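Local coordinates for protein UDP-galactopyranose mutase (Deinococcus radiodurans, PDB 3HDQ) that binds FAD and UDP-galactopyranose and probably interconverts the pyranose and furanose forms of the UDP-linked sugar, at residues 73-78 / 281-286; 127-132 / 140-145; 144-149 / 169-174; 263-268 / 354-359. All blocks are in the same frame, centred on the assembly; numbering follows the deposited sequence.

Contacts 2 and 3 share helix 139-149 and touch each other, with centres 10 Å apart; contact 2 pairs this helix with helix 126-133 and contact 3 with helix 159-184. Contact 2 is buried and purely apolar, whereas contact 3 is partly buried and adds a water bridge at its end. Contacts 1 and 4 lie at the surface, at sheet margins: contact 1 sets a polar turn beside an edge strand through hydroxyls, a carboxylate and water, while contact 4 uses two phenylalanines against a valine and an alanine. Contacts 2 and 4, 50 Å apart between centres, occupy opposite sides of the chain's centre, near the UDP and FAD sites respectively.

Contact 1: residues 73-78 / 281-286; sequences DDAGVL and HETHDT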
loop_
_atom_site.group_PDB
_atom_site.type_symbol
_atom_site.label_atom_id
_atom_site.label_comp_id
_atom_site.label_asym_id
_atom_site.label_seq_id
_atom_site.Cartn_x
_atom_site.Cartn_y
_atom_site.Cartn_z
ATOM N N ASP A 73 -7.755 4.697 -5.556
ATOM C CA ASP A 73 -8.934 5.123 -4.793
ATOM C C ASP A 73 -10.074 4.099 -4.842
ATOM O O ASP A 73 -9.911 3.016 -5.393
ATOM C CB ASP A 73 -9.423 6.504 -5.250
ATOM C CG ASP A 73 -9.943 6.513 -6.686
ATOM O OD1 ASP A 73 -10.249 5.451 -7.282
ATOM O OD2 ASP A 73 -10.057 7.626 -7.222
ATOM N N ASP A 74 -11.222 4.445 -4.268
ATOM C CA ASP A 74 -12.348 3.508 -4.198
ATOM C C ASP A 74 -12.767 2.996 -5.577
ATOM O O ASP A 74 -13.244 1.861 -5.711
ATOM C CB ASP A 74 -13.547 4.143 -3.493
ATOM C CG ASP A 74 -13.349 4.247 -1.986
ATOM O OD1 ASP A 74 -12.295 3.793 -1.483
ATOM O OD2 ASP A 74 -14.248 4.776 -1.302
ATOM N N ALA A 75 -12.577 3.827 -6.600
ATOM C CA ALA A 75 -13.002 3.479 -7.958
ATOM C C ALA A 75 -11.927 2.734 -8.744
ATOM O O ALA A 75 -12.164 2.319 -9.878
ATOM C CB ALA A 75 -13.435 4.725 -8.714
ATOM N N GLY A 76 -10.744 2.586 -8.155
ATOM C CA GLY A 76 -9.634 1.947 -8.838
ATOM C C GLY A 76 -8.803 2.890 -9.701
ATOM O O GLY A 76 -8.118 2.450 -10.623
ATOM N N VAL A 77 -8.869 4.191 -9.418
ATOM C CA VAL A 77 -8.039 5.158 -10.135
ATOM C C VAL A 77 -6.792 5.508 -9.313
ATOM O O VAL A 77 -6.888 5.817 -8.134
ATOM C CB VAL A 77 -8.825 6.450 -10.477
ATOM C CG1 VAL A 77 -7.924 7.451 -11.215
ATOM C CG2 VAL A 77 -10.055 6.124 -11.314
ATOM N N LEU A 78 -5.623 5.434 -9.938
ATOM C CA LEU A 78 -4.375 5.835 -9.297
ATOM C C LEU A 78 -4.351 7.345 -9.060
ATOM O O LEU A 78 -4.421 8.111 -10.009
ATOM C CB LEU A 78 -3.192 5.428 -10.175
ATOM C CG LEU A 78 -1.780 5.683 -9.641
ATOM C CD1 LEU A 78 -1.529 4.920 -8.331
ATOM C CD2 LEU A 78 -0.757 5.301 -10.694
ATOM N N HIS A 281 -11.202 15.429 -3.138
ATOM C CA HIS A 281 -11.149 14.426 -4.198
ATOM C C HIS A 281 -12.535 14.080 -4.735
ATOM O O HIS A 281 -13.493 13.958 -3.972
ATOM C CB HIS A 281 -10.462 13.159 -3.676
ATOM C CG HIS A 281 -9.007 13.347 -3.378
ATOM N ND1 HIS A 281 -8.020 13.155 -4.324
ATOM C CD2 HIS A 281 -8.370 13.721 -2.239
ATOM C CE1 HIS A 281 -6.839 13.402 -3.779
ATOM N NE2 HIS A 281 -7.025 13.747 -2.514
ATOM N N GLU A 282 -12.641 13.920 -6.048
ATOM C CA GLU A 282 -13.909 13.537 -6.671
ATOM C C GLU A 282 -13.679 12.515 -7.771
ATOM O O GLU A 282 -12.648 12.526 -8.438
ATOM C CB GLU A 282 -14.638 14.760 -7.252
ATOM C CG GLU A 282 -15.151 15.754 -6.203
ATOM C CD GLU A 282 -15.758 17.020 -6.818
ATOM O OE1 GLU A 282 -16.179 16.962 -7.999
ATOM O OE2 GLU A 282 -15.813 18.066 -6.118
ATOM N N THR A 283 -14.648 11.631 -7.957
ATOM C CA THR A 283 -14.622 10.715 -9.085
ATOM C C THR A 283 -15.864 10.944 -9.933
ATOM O O THR A 283 -16.974 10.998 -9.414
ATOM C CB THR A 283 -14.580 9.244 -8.631
ATOM O OG1 THR A 283 -13.413 9.025 -7.825
ATOM C CG2 THR A 283 -14.564 8.308 -9.848
ATOM N N HIS A 284 -15.668 11.075 -11.237
ATOM C CA HIS A 284 -16.755 11.376 -12.146
ATOM C C HIS A 284 -16.909 10.250 -13.137
ATOM O O HIS A 284 -15.928 9.609 -13.520
ATOM C CB HIS A 284 -16.484 12.686 -12.880
ATOM C CG HIS A 284 -16.553 13.884 -11.992
ATOM N ND1 HIS A 284 -15.432 14.468 -11.441
ATOM C CD2 HIS A 284 -17.611 14.596 -11.539
ATOM C CE1 HIS A 284 -15.796 15.496 -10.697
ATOM N NE2 HIS A 284 -17.113 15.596 -10.740
ATOM N N ASP A 285 -18.145 10.009 -13.553
ATOM C CA ASP A 285 -18.427 8.916 -14.466
ATOM C C ASP A 285 -18.266 9.342 -15.929
ATOM O O ASP A 285 -19.229 9.363 -16.693
ATOM C CB ASP A 285 -19.823 8.349 -14.197
ATOM C CG ASP A 285 -19.997 6.935 -14.739
ATOM O OD1 ASP A 285 -19.070 6.105 -14.589
ATOM O OD2 ASP A 285 -21.074 6.654 -15.306
ATOM N N THR A 286 -17.034 9.695 -16.292
ATOM C CA THR A 286 -16.643 9.973 -17.671
ATOM C C THR A 286 -15.174 9.645 -17.784
ATOM O O THR A 286 -14.464 9.601 -16.780
ATOM C CB THR A 286 -16.697 11.469 -18.019
ATOM O OG1 THR A 286 -17.556 12.156 -17.107
ATOM C CG2 THR A 286 -17.152 11.678 -19.465
HETATM O O HOH W 1 -13.190 6.985 -6.009
#
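Thr283 meets the turn at 73-78 with both of its branches: OG1 stops 3.7 Å from Asp73 OD2, and CG2 lies 3.9 Å from Ala75 CB. A chi1 of -59° produces this split, placing OG1 beside the backbone N and CG2 beside the carbonyl carbon. The hydroxyl and carboxylate are too far apart to bond directly, yet Asp73 OD2 and Thr283 OG1 are both hydrogen-bonded to the hydroxyl of Ser321. A water 2.7 Å from Thr283 OG1 forms a second, looser link, accepting a weak bond from Ala75 N at 3.3 Å.

Behind this first shell, Asp73 OD1 works within its own turn. Val77 N reaches it at 2.8 Å in a nearly straight bond (163°) that arrives from above the carboxylate plane, and Ala75 N adds a weak, bent one. The backbone is a type I beta turn from Asp73 to Gly76, with Gly76 N bonded to Asp73 O at 2.9 Å. An alanine here removes the acceptor shared by the amides of Ala75 and Val77 and the acidic partner of Ser321, and the turn would probably be freer to shift against Thr283.

Asp74, exposed next in the turn, forms a salt bridge with Arg224 of the second subunit. The turn joins strands 71-72 and 78-79, and Thr283 sits on strand 274-284, an edge strand of the mixed sheet within this chain, beside antiparallel strand 320-336, which supplies Ser321.

Contact 2: residues 127-132 / 140-145; sequences DTVNRL and FQVEEF
Val129 and Val142 mark the closest approach of the two backbones, their CA atoms 8.0 Å apart, a separation that leaves room for one layer of side chains between the helices. Both segments are helical throughout, as the bond from Phe145 N to Gln141 O (2.8 Å) and that from Arg131 N to Asp127 O (2.8 Å) attest.

Val129 carries the contact by dividing its methyls between two partners. Its CG1, set anti to the backbone N (chi1 176°), reaches Phe145 CE2 at 4.0 Å and approaches the ring obliquely. Its CG2, beside the backbone N, meets Val142 CG2 at 4.1 Å. On the other helix, Val142 turns CG1 in between its backbone N and carbonyl carbon, which leaves CG2 as the methyl that extends to Val129.

Helices 126-133 and 139-149 are consecutive helices joined by a short loop, set steeply across each other in the helical part of the mutase, near the uridine nucleotide site: the side chain of Val129 is about 7 Å from that of Phe175, a UDP-binding residue. Polar groups hold the connecting loop. Asn130 OD1 accepts the amide of Leu137, and Gln141 OE1 accepts that of Thr138. Away from the loop, Asp127 forms a salt bridge with Arg205, while Val142 also packs on Thr203 and Phe145 on Tyr133, the last residue of the first helix.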
loop_
_atom_site.group_PDB
_atom_site.type_symbol
_atom_site.label_atom_id
_atom_site.label_comp_id
_atom_site.label_asym_id
_atom_site.label_seq_id
_atom_site.Cartn_x
_atom_site.Cartn_y
_atom_site.Cartn_z
ATOM N N ASP A 127 1.364 32.647 -27.369
ATOM C CA ASP A 127 -0.036 32.297 -27.616
ATOM C C ASP A 127 -0.929 32.868 -26.526
ATOM O O ASP A 127 -2.055 33.295 -26.799
ATOM C CB ASP A 127 -0.229 30.768 -27.698
ATOM C CG ASP A 127 0.552 30.135 -28.844
ATOM O OD1 ASP A 127 0.508 30.670 -29.966
ATOM O OD2 ASP A 127 1.203 29.092 -28.626
ATOM N N THR A 128 -0.436 32.866 -25.289
ATOM C CA THR A 128 -1.198 33.440 -24.177
ATOM C C THR A 128 -1.544 34.909 -24.438
ATOM O O THR A 128 -2.688 35.337 -24.263
ATOM C CB THR A 128 -0.432 33.368 -22.840
ATOM O OG1 THR A 128 -0.045 32.013 -22.573
ATOM C CG2 THR A 128 -1.311 33.869 -21.717
ATOM N N VAL A 129 -0.543 35.681 -24.837
ATOM C CA VAL A 129 -0.741 37.098 -25.125
ATOM C C VAL A 129 -1.654 37.306 -26.351
ATOM O O VAL A 129 -2.637 38.043 -26.282
ATOM C CB VAL A 129 0.609 37.810 -25.326
ATOM C CG1 VAL A 129 0.400 39.269 -25.728
ATOM C CG2 VAL A 129 1.449 37.700 -24.052
ATOM N N ASN A 130 -1.332 36.654 -27.464
ATOM C CA ASN A 130 -2.171 36.764 -28.641
ATOM C C ASN A 130 -3.628 36.418 -28.335
ATOM O O ASN A 130 -4.531 37.156 -28.696
ATOM C CB ASN A 130 -1.611 35.912 -29.787
ATOM C CG ASN A 130 -0.392 36.558 -30.452
ATOM O OD1 ASN A 130 -0.182 37.769 -30.340
ATOM N ND2 ASN A 130 0.410 35.754 -31.144
ATOM N N ARG A 131 -3.860 35.316 -27.635
ATOM C CA ARG A 131 -5.220 34.875 -27.406
ATOM C C ARG A 131 -5.970 35.791 -26.451
ATOM O O ARG A 131 -7.179 36.007 -26.608
ATOM C CB ARG A 131 -5.264 33.409 -26.942
ATOM C CG ARG A 131 -4.850 32.402 -28.027
ATOM C CD ARG A 131 -4.908 30.960 -27.528
ATOM N NE ARG A 131 -6.255 30.630 -27.067
ATOM C CZ ARG A 131 -6.556 29.643 -26.225
ATOM N NH1 ARG A 131 -5.604 28.851 -25.726
ATOM N NH2 ARG A 131 -7.823 29.452 -25.878
ATOM N N LEU A 132 -5.257 36.336 -25.469
ATOM C CA LEU A 132 -5.887 37.160 -24.446
ATOM C C LEU A 132 -6.365 38.495 -25.013
ATOM O O LEU A 132 -7.480 38.930 -24.724
ATOM C CB LEU A 132 -4.939 37.401 -23.259
ATOM C CG LEU A 132 -5.552 38.194 -22.091
ATOM C CD1 LEU A 132 -6.643 37.385 -21.409
ATOM C CD2 LEU A 132 -4.502 38.612 -21.074
ATOM N N PHE A 140 9.295 37.803 -32.084
ATOM C CA PHE A 140 10.142 38.992 -32.058
ATOM C C PHE A 140 9.389 40.222 -31.555
ATOM O O PHE A 140 9.952 41.074 -30.875
ATOM C CB PHE A 140 10.792 39.207 -33.426
ATOM C CG PHE A 140 11.476 37.974 -33.938
ATOM C CD1 PHE A 140 12.748 37.641 -33.502
ATOM C CD2 PHE A 140 10.822 37.105 -34.799
ATOM C CE1 PHE A 140 13.375 36.484 -33.952
ATOM C CE2 PHE A 140 11.441 35.943 -35.246
ATOM C CZ PHE A 140 12.717 35.635 -34.824
ATOM N N GLN A 141 8.096 40.285 -31.835
ATOM C CA GLN A 141 7.320 41.439 -31.406
ATOM C C GLN A 141 6.857 41.363 -29.950
ATOM O O GLN A 141 6.755 42.390 -29.278
ATOM C CB GLN A 141 6.124 41.650 -32.324
ATOM C CG GLN A 141 6.501 42.063 -33.715
ATOM C CD GLN A 141 5.353 41.860 -34.674
ATOM O OE1 GLN A 141 4.576 40.911 -34.538
ATOM N NE2 GLN A 141 5.231 42.749 -35.642
ATOM N N VAL A 142 6.569 40.164 -29.460
ATOM C CA VAL A 142 6.054 40.051 -28.101
ATOM C C VAL A 142 7.109 40.481 -27.068
ATOM O O VAL A 142 6.772 41.005 -26.009
ATOM C CB VAL A 142 5.496 38.651 -27.790
ATOM C CG1 VAL A 142 6.628 37.658 -27.563
ATOM C CG2 VAL A 142 4.562 38.720 -26.582
ATOM N N GLU A 143 8.382 40.290 -27.395
ATOM C CA GLU A 143 9.447 40.795 -26.539
ATOM C C GLU A 143 9.371 42.314 -26.442
ATOM O O GLU A 143 9.450 42.898 -25.352
ATOM C CB GLU A 143 10.809 40.385 -27.074
ATOM C CG GLU A 143 11.934 40.733 -26.133
ATOM C CD GLU A 143 13.008 39.674 -26.118
ATOM O OE1 GLU A 143 13.623 39.440 -27.179
ATOM O OE2 GLU A 143 13.230 39.069 -25.045
ATOM N N GLU A 144 9.205 42.954 -27.591
ATOM C CA GLU A 144 9.109 44.405 -27.629
ATOM C C GLU A 144 7.850 44.838 -26.883
ATOM O O GLU A 144 7.869 45.787 -26.097
ATOM C CB GLU A 144 9.115 44.888 -29.080
ATOM C CG GLU A 144 10.037 44.041 -29.967
ATOM C CD GLU A 144 10.254 44.624 -31.356
ATOM O OE1 GLU A 144 11.001 45.625 -31.473
ATOM O OE2 GLU A 144 9.696 44.063 -32.331
ATOM N N PHE A 145 6.762 44.114 -27.116
ATOM C CA PHE A 145 5.524 44.341 -26.386
ATOM C C PHE A 145 5.743 44.278 -24.874
ATOM O O PHE A 145 5.339 45.190 -24.158
ATOM C CB PHE A 145 4.452 43.330 -26.801
ATOM C CG PHE A 145 3.189 43.429 -25.995
ATOM C CD1 PHE A 145 2.237 44.382 -26.300
ATOM C CD2 PHE A 145 2.966 42.583 -24.920
ATOM C CE1 PHE A 145 1.079 44.486 -25.563
ATOM C CE2 PHE A 145 1.810 42.680 -24.175
ATOM C CZ PHE A 145 0.859 43.630 -24.499
#

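Contact 3: residues 144-149 / 169-174; sequences EFFASV and RDLYNK
Residues 144-149 of helix 139-149 pack against the long helix 159-184 in the helical part of the enzyme, where Phe146 and Leu171 supply the apolar contact. Leu171 CD1 reaches Phe146 CE1 at 3.6 Å, arriving at the edge of the ring near its plane instead of over a face, and the two side chains cross at about a right angle. Phe146 brings its ring to this place with CG beside the backbone N and anti to the carbonyl carbon (chi1 -79°). The ring also packs on Val129 of helix 126-133, and Leu171 on Leu132 and Tyr133, so three helices converge here.

At the other end the meeting is polar and indirect. Val149 O and Arg169 N are 4.5 Å apart, and a water bridges them, donating to Val149 O and accepting from Arg169 N at 2.9 Å. The long helix is kinked at this point, where the amides of Arg169 and Asp170 lack bonds to the preceding turn; the water supplies the Arg169 amide with an acceptor. Within 144-149, Ser148 OG donates to Phe145 O at 2.8 Å.

Charged groups beside the packing have their own mates. Lys174 NZ forms a salt bridge with the syn lone pair of Asp170 OD1 at 3.0 Å, one helical turn earlier, and Tyr133 OH binds the same oxygen; Arg169 forms salt bridges with Glu160 and Glu151. Leu171 is second shell to the UDP site, its side chain about 4 Å from that of UDP-binding Phe175. Side chains meshing where three helices converge are typical of an alpha-helical domain.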
loop_
_atom_site.group_PDB
_atom_site.type_symbol
_atom_site.label_atom_id
_atom_site.label_comp_id
_atom_site.label_asym_id
_atom_site.label_seq_id
_atom_site.Cartn_x
_atom_site.Cartn_y
_atom_site.Cartn_z
ATOM N N GLU A 144 9.205 42.954 -27.591
ATOM C CA GLU A 144 9.109 44.405 -27.629
ATOM C C GLU A 144 7.850 44.838 -26.883
ATOM O O GLU A 144 7.869 45.787 -26.097
ATOM C CB GLU A 144 9.115 44.888 -29.080
ATOM C CG GLU A 144 10.037 44.041 -29.967
ATOM C CD GLU A 144 10.254 44.624 -31.356
ATOM O OE1 GLU A 144 11.001 45.625 -31.473
ATOM O OE2 GLU A 144 9.696 44.063 -32.331
ATOM N N PHE A 145 6.762 44.114 -27.116
ATOM C CA PHE A 145 5.524 44.341 -26.386
ATOM C C PHE A 145 5.743 44.278 -24.874
ATOM O O PHE A 145 5.339 45.190 -24.158
ATOM C CB PHE A 145 4.452 43.330 -26.801
ATOM C CG PHE A 145 3.189 43.429 -25.995
ATOM C CD1 PHE A 145 2.237 44.382 -26.300
ATOM C CD2 PHE A 145 2.966 42.583 -24.920
ATOM C CE1 PHE A 145 1.079 44.486 -25.563
ATOM C CE2 PHE A 145 1.810 42.680 -24.175
ATOM C CZ PHE A 145 0.859 43.630 -24.499
ATOM N N PHE A 146 6.371 43.204 -24.393
ATOM C CA PHE A 146 6.661 43.062 -22.954
ATOM C C PHE A 146 7.485 44.254 -22.443
ATOM O O PHE A 146 7.174 44.842 -21.402
ATOM C CB PHE A 146 7.405 41.752 -22.653
ATOM C CG PHE A 146 6.519 40.528 -22.616
ATOM C CD1 PHE A 146 5.181 40.626 -22.248
ATOM C CD2 PHE A 146 7.035 39.273 -22.920
ATOM C CE1 PHE A 146 4.371 39.499 -22.206
ATOM C CE2 PHE A 146 6.229 38.135 -22.869
ATOM C CZ PHE A 146 4.896 38.255 -22.517
ATOM N N ALA A 147 8.534 44.593 -23.189
ATOM C CA ALA A 147 9.366 45.754 -22.896
ATOM C C ALA A 147 8.531 47.019 -22.703
ATOM O O ALA A 147 8.807 47.829 -21.819
ATOM C CB ALA A 147 10.392 45.958 -24.011
ATOM N N SER A 148 7.492 47.167 -23.521
ATOM C CA SER A 148 6.679 48.381 -23.524
ATOM C C SER A 148 5.676 48.492 -22.365
ATOM O O SER A 148 5.144 49.574 -22.118
ATOM C CB SER A 148 5.933 48.516 -24.857
ATOM O OG SER A 148 4.660 47.879 -24.812
ATOM N N VAL A 149 5.389 47.393 -21.667
ATOM C CA VAL A 149 4.466 47.474 -20.531
ATOM C C VAL A 149 5.188 47.256 -19.200
ATOM O O VAL A 149 4.662 47.567 -18.130
ATOM C CB VAL A 149 3.280 46.483 -20.647
ATOM C CG1 VAL A 149 2.346 46.881 -21.793
ATOM C CG2 VAL A 149 3.785 45.054 -20.814
ATOM N N ARG A 169 1.810 45.315 -15.514
ATOM C CA ARG A 169 0.828 45.321 -14.442
ATOM C C ARG A 169 -0.482 44.578 -14.775
ATOM O O ARG A 169 -1.093 43.967 -13.900
ATOM C CB ARG A 169 0.560 46.777 -14.049
ATOM C CG ARG A 169 -0.458 46.975 -12.958
ATOM C CD ARG A 169 0.065 46.558 -11.603
ATOM N NE ARG A 169 1.400 47.079 -11.297
ATOM C CZ ARG A 169 1.977 46.954 -10.106
ATOM N NH1 ARG A 169 1.328 46.340 -9.123
ATOM N NH2 ARG A 169 3.198 47.431 -9.893
ATOM N N ASP A 170 -0.918 44.621 -16.027
ATOM C CA ASP A 170 -2.154 43.914 -16.391
ATOM C C ASP A 170 -1.991 42.384 -16.383
ATOM O O ASP A 170 -2.830 41.657 -15.850
ATOM C CB ASP A 170 -2.676 44.374 -17.753
ATOM C CG ASP A 170 -4.078 43.878 -18.024
ATOM O OD1 ASP A 170 -4.338 43.356 -19.130
ATOM O OD2 ASP A 170 -4.922 43.997 -17.116
ATOM N N LEU A 171 -0.909 41.895 -16.975
ATOM C CA LEU A 171 -0.661 40.462 -17.010
ATOM C C LEU A 171 -0.415 39.939 -15.600
ATOM O O LEU A 171 -0.828 38.829 -15.251
ATOM C CB LEU A 171 0.510 40.151 -17.943
ATOM C CG LEU A 171 0.133 40.327 -19.415
ATOM C CD1 LEU A 171 1.366 40.172 -20.301
ATOM C CD2 LEU A 171 -0.978 39.326 -19.801
ATOM N N TYR A 172 0.239 40.769 -14.793
ATOM C CA TYR A 172 0.445 40.491 -13.381
ATOM C C TYR A 172 -0.881 40.362 -12.637
ATOM O O TYR A 172 -1.062 39.442 -11.841
ATOM C CB TYR A 172 1.304 41.596 -12.750
ATOM C CG TYR A 172 1.323 41.590 -11.237
ATOM C CD1 TYR A 172 2.158 40.730 -10.540
ATOM C CD2 TYR A 172 0.515 42.458 -10.506
ATOM C CE1 TYR A 172 2.188 40.724 -9.153
ATOM C CE2 TYR A 172 0.540 42.461 -9.120
ATOM C CZ TYR A 172 1.379 41.586 -8.452
ATOM O OH TYR A 172 1.420 41.571 -7.081
ATOM N N ASN A 173 -1.805 41.285 -12.878
ATOM C CA ASN A 173 -3.091 41.233 -12.185
ATOM C C ASN A 173 -3.924 40.041 -12.644
ATOM O O ASN A 173 -4.730 39.501 -11.880
ATOM C CB ASN A 173 -3.903 42.513 -12.395
ATOM C CG ASN A 173 -3.275 43.738 -11.736
ATOM O OD1 ASN A 173 -2.485 43.637 -10.797
ATOM N ND2 ASN A 173 -3.638 44.908 -12.234
ATOM N N LYS A 174 -3.723 39.632 -13.894
ATOM C CA LYS A 174 -4.552 38.590 -14.486
ATOM C C LYS A 174 -4.118 37.158 -14.175
ATOM O O LYS A 174 -4.966 36.279 -14.040
ATOM C CB LYS A 174 -4.711 38.815 -15.995
ATOM C CG LYS A 174 -5.988 39.559 -16.308
ATOM C CD LYS A 174 -5.975 40.265 -17.642
ATOM C CE LYS A 174 -7.269 41.078 -17.791
ATOM N NZ LYS A 174 -7.071 42.319 -18.598
HETATM O O HOH W 2 2.607 47.822 -16.817
#

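Contact 4: residues 263-268 / 354-359; sequences AFFDFC and DAAQDV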
loop_
_atom_site.group_PDB
_atom_site.type_symbol
_atom_site.label_atom_id
_atom_site.label_comp_id
_atom_site.label_asym_id
_atom_site.label_seq_id
_atom_site.Cartn_x
_atom_site.Cartn_y
_atom_site.Cartn_z
ATOM N N ALA A 263 9.116 22.727 15.125
ATOM C CA ALA A 263 8.578 21.701 16.016
ATOM C C ALA A 263 9.673 20.888 16.678
ATOM O O ALA A 263 9.536 20.479 17.827
ATOM C CB ALA A 263 7.623 20.770 15.262
ATOM N N PHE A 264 10.758 20.642 15.955
ATOM C CA PHE A 264 11.846 19.857 16.524
ATOM C C PHE A 264 12.387 20.554 17.767
ATOM O O PHE A 264 12.760 19.909 18.746
ATOM C CB PHE A 264 12.956 19.648 15.502
ATOM C CG PHE A 264 14.058 18.763 15.990
ATOM C CD1 PHE A 264 13.983 17.386 15.823
ATOM C CD2 PHE A 264 15.167 19.298 16.620
ATOM C CE1 PHE A 264 15.000 16.567 16.278
ATOM C CE2 PHE A 264 16.185 18.482 17.076
ATOM C CZ PHE A 264 16.098 17.117 16.905
ATOM N N PHE A 265 12.415 21.881 17.723
ATOM C CA PHE A 265 12.948 22.658 18.822
ATOM C C PHE A 265 11.813 23.291 19.634
ATOM O O PHE A 265 11.948 24.397 20.161
ATOM C CB PHE A 265 13.932 23.710 18.297
ATOM C CG PHE A 265 15.186 23.120 17.696
ATOM C CD1 PHE A 265 15.391 23.128 16.321
ATOM C CD2 PHE A 265 16.163 22.553 18.509
ATOM C CE1 PHE A 265 16.541 22.585 15.772
ATOM C CE2 PHE A 265 17.325 22.008 17.962
ATOM C CZ PHE A 265 17.513 22.027 16.595
ATOM N N ASP A 266 10.695 22.576 19.725
ATOM C CA ASP A 266 9.584 22.951 20.601
ATOM C C ASP A 266 9.106 24.394 20.410
ATOM O O ASP A 266 8.690 25.043 21.372
ATOM C CB ASP A 266 9.957 22.724 22.074
ATOM C CG ASP A 266 10.155 21.247 22.417
ATOM O OD1 ASP A 266 9.490 20.377 21.807
ATOM O OD2 ASP A 266 10.977 20.956 23.314
ATOM N N PHE A 267 9.166 24.889 19.176
ATOM C CA PHE A 267 8.706 26.243 18.865
ATOM C C PHE A 267 9.303 27.278 19.821
ATOM O O PHE A 267 8.672 28.290 20.131
ATOM C CB PHE A 267 7.174 26.296 18.883
ATOM C CG PHE A 267 6.522 25.158 18.129
ATOM C CD1 PHE A 267 6.390 25.203 16.745
ATOM C CD2 PHE A 267 6.058 24.034 18.803
ATOM C CE1 PHE A 267 5.796 24.152 16.047
ATOM C CE2 PHE A 267 5.462 22.981 18.118
ATOM C CZ PHE A 267 5.333 23.037 16.733
ATOM N N CYS A 268 10.524 27.017 20.276
ATOM C CA CYS A 268 11.190 27.881 21.252
ATOM C C CYS A 268 11.399 29.327 20.777
ATOM O O CYS A 268 11.658 30.214 21.589
ATOM C CB CYS A 268 12.514 27.262 21.731
ATOM S SG CYS A 268 13.879 27.275 20.538
ATOM N N ASP A 354 22.289 23.533 13.272
ATOM C CA ASP A 354 23.713 23.369 12.971
ATOM C C ASP A 354 24.489 22.959 14.213
ATOM O O ASP A 354 25.566 22.357 14.119
ATOM C CB ASP A 354 24.317 24.673 12.428
ATOM C CG ASP A 354 23.829 25.020 11.020
ATOM O OD1 ASP A 354 24.015 26.187 10.615
ATOM O OD2 ASP A 354 23.267 24.142 10.321
ATOM N N ALA A 355 23.946 23.298 15.375
ATOM C CA ALA A 355 24.637 23.033 16.623
ATOM C C ALA A 355 24.244 21.683 17.222
ATOM O O ALA A 355 24.986 21.123 18.024
ATOM C CB ALA A 355 24.371 24.153 17.613
ATOM N N ALA A 356 23.077 21.163 16.844
ATOM C CA ALA A 356 22.617 19.892 17.394
ATOM C C ALA A 356 23.604 18.793 17.022
ATOM O O ALA A 356 23.842 18.508 15.844
ATOM C CB ALA A 356 21.221 19.561 16.908
ATOM N N GLN A 357 24.194 18.190 18.040
ATOM C CA GLN A 357 25.339 17.317 17.824
ATOM C C GLN A 357 25.049 16.181 16.842
ATOM O O GLN A 357 25.614 16.137 15.741
ATOM C CB GLN A 357 25.871 16.789 19.166
ATOM C CG GLN A 357 26.235 17.911 20.138
ATOM C CD GLN A 357 27.099 17.448 21.301
ATOM O OE1 GLN A 357 27.087 16.274 21.672
ATOM N NE2 GLN A 357 27.851 18.379 21.886
ATOM N N ASP A 358 24.158 15.277 17.231
ATOM C CA ASP A 358 23.940 14.071 16.443
ATOM C C ASP A 358 22.651 14.080 15.624
ATOM O O ASP A 358 21.987 13.054 15.501
ATOM C CB ASP A 358 23.976 12.848 17.354
ATOM C CG ASP A 358 25.384 12.450 17.721
ATOM O OD1 ASP A 358 25.787 12.729 18.871
ATOM O OD2 ASP A 358 26.089 11.887 16.848
ATOM N N VAL A 359 22.309 15.236 15.068
ATOM C CA VAL A 359 21.132 15.355 14.229
ATOM C C VAL A 359 21.479 16.089 12.945
ATOM O O VAL A 359 22.092 17.156 12.980
ATOM C CB VAL A 359 19.994 16.101 14.947
ATOM C CG1 VAL A 359 18.733 16.098 14.099
ATOM C CG2 VAL A 359 19.707 15.450 16.281
#
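Phe264 and Val359 form the closer half of this contact: the CZ corner of the ring meets both methyls obliquely, 4.0 Å from Val359 CG1 and from Val359 CG2. With CG anti to its backbone N (chi1 -176°), Phe264 extends away from its helix to meet a valine coming from the opposite direction. The ring is also held from within its own segment, since Phe264 CD2 lies 3.5 Å above the ring plane of Phe265, over its centre.

The second pair is looser. Phe265 CZ is 4.5 Å from Ala356 CB, which approaches at the ring edge, near its plane. Toward solvent the chain turns away: Asp266, exposed and with a phi of 52°, is the C-prime residue of a Schellman motif ending helix 261-264, and Gln357 on the facing loop is poorly ordered.

Inward, Phe264 meets Phe361 edge-to-face and also touches the ring of Tyr257; its side chain is about 3 Å from that of the FAD-binding Tyr243. Phe265 rests on Tyr349 and Leu352 of helix 340-355, and Val359 begins strand 359-361, one of the two edge strands of the parallel, Rossmann-like sheet, next to strand 252-257.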